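Local coordinates for putative aminotransferase (Actinomadura melliaura, PDB 4ZWV), which probably acts as a pyridoxal phosphate-dependent sugar aminotransferase in the biosynthesis of the aminopentose of the indolocarbazole AT2433, at residues R19-F24 with L244-L250; L112-E116 with R140-I144. One frame throughout, in Å; residues are numbered along the deposited sequence. Where two conformers were deposited one is given.

Contact 1 (R19-F24 with L244-L250); sequences RVAEVF and LNAAIGL
R19 and A247 mark the closest backbone approach of two nearly antiparallel helical segments, with their CA atoms 5.3 Å apart. The local axes of 19-24 and 244-250 come within 8.6 Å at 153°, a close spacing consistent with the small A247 at the crossing. Its CB meets both V23 CG2, at 3.7 Å, and R19 CB. The rest of R19 bends at chi2 (-69°) and chi3, which brings the guanidinium back over L250; L250 CB lies 3.6 Å above the guanidinium plane of R19, displaced toward its rim. R19 NH1 pairs with E37 of helix 33-46, and R19 NH2 with OE1 of one E22 conformer, a turn along its own helix. On the neighbouring flank V20 lies alongside I248, CG2 against I248 CG1, whereas V20 CG1 sits 3.7 Å from L244 CD1. That same leucine methyl reaches F24 CE1 obliquely, at 4.2 Å. The second subunit packs on this flank, its A16 on F24, its I248 on L244 and its L244 on I248. No hydrogen bond or salt bridge joins the segments, so they meet through van der Waals packing, mostly apolar, beside the subunit interface, and the charge of R19 is not met across the contact.

Contact 2 (L112-E116 with R140-I144); sequences LDDLE and RLAGI
L112 and R140 pass alongside each other, their side chains pointing opposite ways, where two successive crossover helices of the large alpha/beta domain, the fold type I aminotransferase core, lie side by side. The axes of 112-116 and 140-144 approach to 10.6 Å, their directions 14° apart, as expected for beta-alpha-beta crossovers flanking strand 123-129. R140 can be followed outward. With CG anti to the backbone N (chi1 -179°) and the chain extended as far as NE, CB, CG and CD in turn skirt L112 CD1, with R140 CD 4.0 Å from it. NE then passes to L112 CB, which stands over the centre of the guanidinium, 3.9 Å from R140 CZ. NH1 donates to water 2, which in turn donates to D113 OD2. NH2 forms a salt bridge with D113 OD1 at the guanidinium edge, the carboxylate plane turned 60° from it; the modelled NH2-OD1 separation of 2.4 Å is too short to be trusted as a length.

Toward the sheet the contact is largely between leucines. L115 CD2 meets L141 CD1 at 3.5 Å; L115 also touches I126, and L141 touches V128, both of strand 123-129, which ties both helices to the sheet. I144 turns its CD1 to L112 CB and L112 O, 3.6 Å from the latter, while its CG2 lies against the aliphatic part of E116. The carboxylate of E116 is paired through OE2 with R147. Water 1 donates to both L112 O and E116 OE1, adding only a weak bond from R140 NH2. Further along, water 3 donates both to E116 OE2 and to I144 O, 2.8 Å from the latter oxygen.

In the fold
Contacts 1 and 2 sit on opposite sides of the chain's centre, their centres about 23 Å and 19 Å from it. These two centres are about 41 Å apart and the nearest atoms of the contacts about 28 Å, so they do not touch. Both lie away from the pyridoxal phosphate site: G57, T58, H164, S185 and K190 bind the cofactor in a structure of this protein, and K190 is the predicted attachment lysine. They belong to different structural settings: contact 1 meets the second subunit, whereas no other chain of the assembly reaches the segments of contact 2. Sequence order brackets one by the other, because 112-116 and 140-144 fall between 19-24 and 244-250.

Contact 1 (R19-F24 with L244-L250)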
loop_
_atom_site.group_PDB
_atom_site.type_symbol
_atom_site.label_atom_id
_atom_site.label_comp_id
_atom_site.label_asym_id
_atom_site.label_seq_id
_atom_site.Cartn_x
_atom_site.Cartn_y
_atom_site.Cartn_z
ATOM N N ARG A 19 -12.000 18.688 -8.121
ATOM C CA ARG A 19 -10.567 18.507 -7.911
ATOM C C ARG A 19 -10.030 17.307 -8.676
ATOM O O ARG A 19 -8.931 17.363 -9.240
ATOM C CB ARG A 19 -10.245 18.351 -6.426
ATOM C CG ARG A 19 -10.348 19.637 -5.635
ATOM C CD ARG A 19 -9.237 20.589 -6.040
ATOM N NE ARG A 19 -8.808 21.422 -4.924
ATOM C CZ ARG A 19 -7.595 21.949 -4.814
ATOM N NH1 ARG A 19 -7.300 22.699 -3.764
ATOM N NH2 ARG A 19 -6.681 21.735 -5.756
ATOM N N VAL A 20 -10.794 16.221 -8.706
ATOM C CA VAL A 20 -10.371 15.040 -9.468
ATOM C C VAL A 20 -10.321 15.354 -10.961
ATOM O O VAL A 20 -9.406 14.917 -11.668
ATOM C CB VAL A 20 -11.297 13.836 -9.201
ATOM C CG1 VAL A 20 -11.002 12.689 -10.169
ATOM C CG2 VAL A 20 -11.129 13.377 -7.758
ATOM N N ALA A 21 -11.285 16.129 -11.448
ATOM C CA ALA A 21 -11.275 16.532 -12.857
ATOM C C ALA A 21 -9.985 17.280 -13.194
ATOM O O ALA A 21 -9.437 17.114 -14.281
ATOM C CB ALA A 21 -12.499 17.398 -13.188
ATOM N N GLU A 22 -9.526 18.108 -12.257
ATOM C CA GLU A 22 -8.283 18.866 -12.414
ATOM C C GLU A 22 -7.093 17.916 -12.589
ATOM O O GLU A 22 -6.246 18.121 -13.464
ATOM C CB GLU A 22 -8.068 19.795 -11.207
ATOM C CG GLU A 22 -6.769 20.609 -11.233
ATOM C CD GLU A 22 -6.428 21.258 -9.886
ATOM O OE1 GLU A 22 -7.178 21.074 -8.904
ATOM O OE2 GLU A 22 -5.395 21.954 -9.804
ATOM N N VAL A 23 -7.050 16.869 -11.771
ATOM C CA VAL A 23 -5.985 15.874 -11.852
ATOM C C VAL A 23 -6.021 15.178 -13.204
ATOM O O VAL A 23 -5.005 15.088 -13.893
ATOM C CB VAL A 23 -6.087 14.845 -10.718
ATOM C CG1 VAL A 23 -5.081 13.702 -10.915
ATOM C CG2 VAL A 23 -5.818 15.525 -9.386
ATOM N N PHE A 24 -7.190 14.699 -13.597
ATOM C CA PHE A 24 -7.301 14.016 -14.888
ATOM C C PHE A 24 -6.923 14.945 -16.050
ATOM O O PHE A 24 -6.234 14.538 -16.987
ATOM C CB PHE A 24 -8.716 13.468 -15.091
ATOM C CG PHE A 24 -9.056 12.280 -14.237
ATOM C CD1 PHE A 24 -8.092 11.628 -13.473
ATOM C CD2 PHE A 24 -10.361 11.806 -14.195
ATOM C CE1 PHE A 24 -8.437 10.531 -12.681
ATOM C CE2 PHE A 24 -10.705 10.719 -13.411
ATOM C CZ PHE A 24 -9.749 10.076 -12.653
ATOM N N LEU A 244 -4.251 12.028 -7.204
ATOM C CA LEU A 244 -5.685 11.724 -7.206
ATOM C C LEU A 244 -6.259 11.803 -5.791
ATOM O O LEU A 244 -7.300 12.447 -5.545
ATOM C CB LEU A 244 -5.947 10.341 -7.800
ATOM C CG LEU A 244 -7.365 9.779 -7.711
ATOM C CD1 LEU A 244 -8.360 10.644 -8.493
ATOM C CD2 LEU A 244 -7.388 8.335 -8.200
ATOM N N ASN A 245 -5.569 11.179 -4.849
ATOM C CA ASN A 245 -6.066 11.155 -3.486
ATOM C C ASN A 245 -5.790 12.463 -2.770
ATOM O O ASN A 245 -6.621 12.911 -1.981
ATOM C CB ASN A 245 -5.460 9.956 -2.752
ATOM C CG ASN A 245 -5.836 8.660 -3.428
ATOM O OD1 ASN A 245 -5.047 8.099 -4.187
ATOM N ND2 ASN A 245 -7.073 8.213 -3.214
ATOM N N ALA A 246 -4.671 13.117 -3.075
ATOM C CA ALA A 246 -4.424 14.428 -2.462
ATOM C C ALA A 246 -5.497 15.437 -2.880
ATOM O O ALA A 246 -5.904 16.281 -2.072
ATOM C CB ALA A 246 -3.043 14.945 -2.823
ATOM N N ALA A 247 -5.980 15.338 -4.117
ATOM C CA ALA A 247 -7.027 16.245 -4.600
ATOM C C ALA A 247 -8.310 16.079 -3.791
ATOM O O ALA A 247 -8.966 17.064 -3.443
ATOM C CB ALA A 247 -7.298 16.009 -6.077
ATOM N N ILE A 248 -8.651 14.833 -3.481
ATOM C CA ILE A 248 -9.841 14.541 -2.696
ATOM C C ILE A 248 -9.682 15.085 -1.273
ATOM O O ILE A 248 -10.592 15.728 -0.744
ATOM C CB ILE A 248 -10.129 13.026 -2.684
ATOM C CG1 ILE A 248 -10.457 12.574 -4.112
ATOM C CG2 ILE A 248 -11.288 12.708 -1.730
ATOM C CD1 ILE A 248 -10.520 11.065 -4.281
ATOM N N GLY A 249 -8.519 14.859 -0.675
ATOM C CA GLY A 249 -8.229 15.424 0.636
ATOM C C GLY A 249 -8.334 16.939 0.653
ATOM O O GLY A 249 -8.898 17.508 1.587
ATOM N N LEU A 250 -7.801 17.597 -0.372
ATOM C CA LEU A 250 -7.882 19.059 -0.456
ATOM C C LEU A 250 -9.332 19.531 -0.463
ATOM O O LEU A 250 -9.690 20.503 0.219
ATOM C CB LEU A 250 -7.166 19.570 -1.710
ATOM C CG LEU A 250 -5.647 19.599 -1.571
ATOM C CD1 LEU A 250 -4.939 19.624 -2.931
ATOM C CD2 LEU A 250 -5.218 20.777 -0.705
#

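Contact 2 (L112-E116 with R140-I144)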
loop_
_atom_site.group_PDB
_atom_site.type_symbol
_atom_site.label_atom_id
_atom_site.label_comp_id
_atom_site.label_asym_id
_atom_site.label_seq_id
_atom_site.Cartn_x
_atom_site.Cartn_y
_atom_site.Cartn_z
ATOM N N LEU A 112 -1.086 2.656 31.187
ATOM C CA LEU A 112 0.320 3.057 31.221
ATOM C C LEU A 112 1.080 2.468 32.410
ATOM O O LEU A 112 2.307 2.420 32.382
ATOM C CB LEU A 112 0.441 4.587 31.216
ATOM C CG LEU A 112 -0.095 5.243 29.936
ATOM C CD1 LEU A 112 0.055 6.763 29.994
ATOM C CD2 LEU A 112 0.587 4.700 28.698
ATOM N N ASP A 113 0.373 2.033 33.454
ATOM C CA ASP A 113 1.019 1.301 34.545
ATOM C C ASP A 113 1.519 -0.041 34.020
ATOM O O ASP A 113 2.635 -0.474 34.324
ATOM C CB ASP A 113 0.053 1.065 35.707
ATOM C CG ASP A 113 -0.337 2.344 36.414
ATOM O OD1 ASP A 113 0.559 3.160 36.705
ATOM O OD2 ASP A 113 -1.542 2.535 36.667
ATOM N N ASP A 114 0.674 -0.695 33.230
ATOM C CA ASP A 114 1.027 -1.984 32.647
ATOM C C ASP A 114 2.145 -1.799 31.627
ATOM O O ASP A 114 3.058 -2.613 31.552
ATOM C CB ASP A 114 -0.200 -2.638 32.003
ATOM C CG ASP A 114 0.012 -4.110 31.696
ATOM O OD1 ASP A 114 0.496 -4.844 32.593
ATOM O OD2 ASP A 114 -0.309 -4.537 30.567
ATOM N N LEU A 115 2.081 -0.712 30.865
ATOM C CA LEU A 115 3.149 -0.394 29.928
ATOM C C LEU A 115 4.498 -0.330 30.632
ATOM O O LEU A 115 5.460 -0.979 30.213
ATOM C CB LEU A 115 2.880 0.931 29.221
ATOM C CG LEU A 115 4.070 1.390 28.370
ATOM C CD1 LEU A 115 4.319 0.442 27.202
ATOM C CD2 LEU A 115 3.844 2.804 27.881
ATOM N N GLU A 116 4.566 0.432 31.717
ATOM C CA GLU A 116 5.847 0.610 32.385
ATOM C C GLU A 116 6.385 -0.724 32.919
ATOM O O GLU A 116 7.593 -0.989 32.840
ATOM C CB GLU A 116 5.749 1.641 33.508
ATOM C CG GLU A 116 7.113 1.867 34.158
ATOM C CD GLU A 116 7.253 3.200 34.865
ATOM O OE1 GLU A 116 6.225 3.832 35.190
ATOM O OE2 GLU A 116 8.413 3.604 35.107
ATOM N N ARG A 140 2.840 11.728 30.596
ATOM C CA ARG A 140 3.122 10.602 31.479
ATOM C C ARG A 140 3.951 9.551 30.752
ATOM O O ARG A 140 4.921 9.004 31.297
ATOM C CB ARG A 140 1.829 9.989 32.002
ATOM C CG ARG A 140 2.075 8.843 32.937
ATOM C CD ARG A 140 0.797 8.339 33.560
ATOM N NE ARG A 140 1.069 7.148 34.357
ATOM C CZ ARG A 140 0.141 6.282 34.736
ATOM N NH1 ARG A 140 -1.124 6.482 34.395
ATOM N NH2 ARG A 140 0.481 5.219 35.452
ATOM N N LEU A 141 3.567 9.288 29.512
ATOM C CA LEU A 141 4.298 8.379 28.654
ATOM C C LEU A 141 5.764 8.811 28.518
ATOM O O LEU A 141 6.668 7.989 28.677
ATOM C CB LEU A 141 3.604 8.315 27.296
ATOM C CG LEU A 141 4.291 7.504 26.218
ATOM C CD1 LEU A 141 4.407 6.045 26.635
ATOM C CD2 LEU A 141 3.526 7.642 24.912
ATOM N N ALA A 142 6.000 10.102 28.282
ATOM C CA ALA A 142 7.372 10.609 28.167
ATOM C C ALA A 142 8.176 10.375 29.454
ATOM O O ALA A 142 9.361 10.047 29.393
ATOM C CB ALA A 142 7.367 12.094 27.805
ATOM N N GLY A 143 7.542 10.532 30.615
ATOM C CA GLY A 143 8.208 10.264 31.882
ATOM C C GLY A 143 8.587 8.798 32.053
ATOM O O GLY A 143 9.662 8.466 32.569
ATOM N N ILE A 144 7.696 7.917 31.619
ATOM C CA ILE A 144 7.964 6.486 31.638
ATOM C C ILE A 144 9.204 6.171 30.807
ATOM O O ILE A 144 10.069 5.398 31.239
ATOM C CB ILE A 144 6.749 5.701 31.118
ATOM C CG1 ILE A 144 5.634 5.764 32.163
ATOM C CG2 ILE A 144 7.133 4.250 30.812
ATOM C CD1 ILE A 144 4.269 5.315 31.648
HETATM O O HOH W 1 3.602 3.999 34.738
HETATM O O HOH W 2 -3.069 4.561 35.463
HETATM O O HOH W 3 10.125 3.080 32.877
#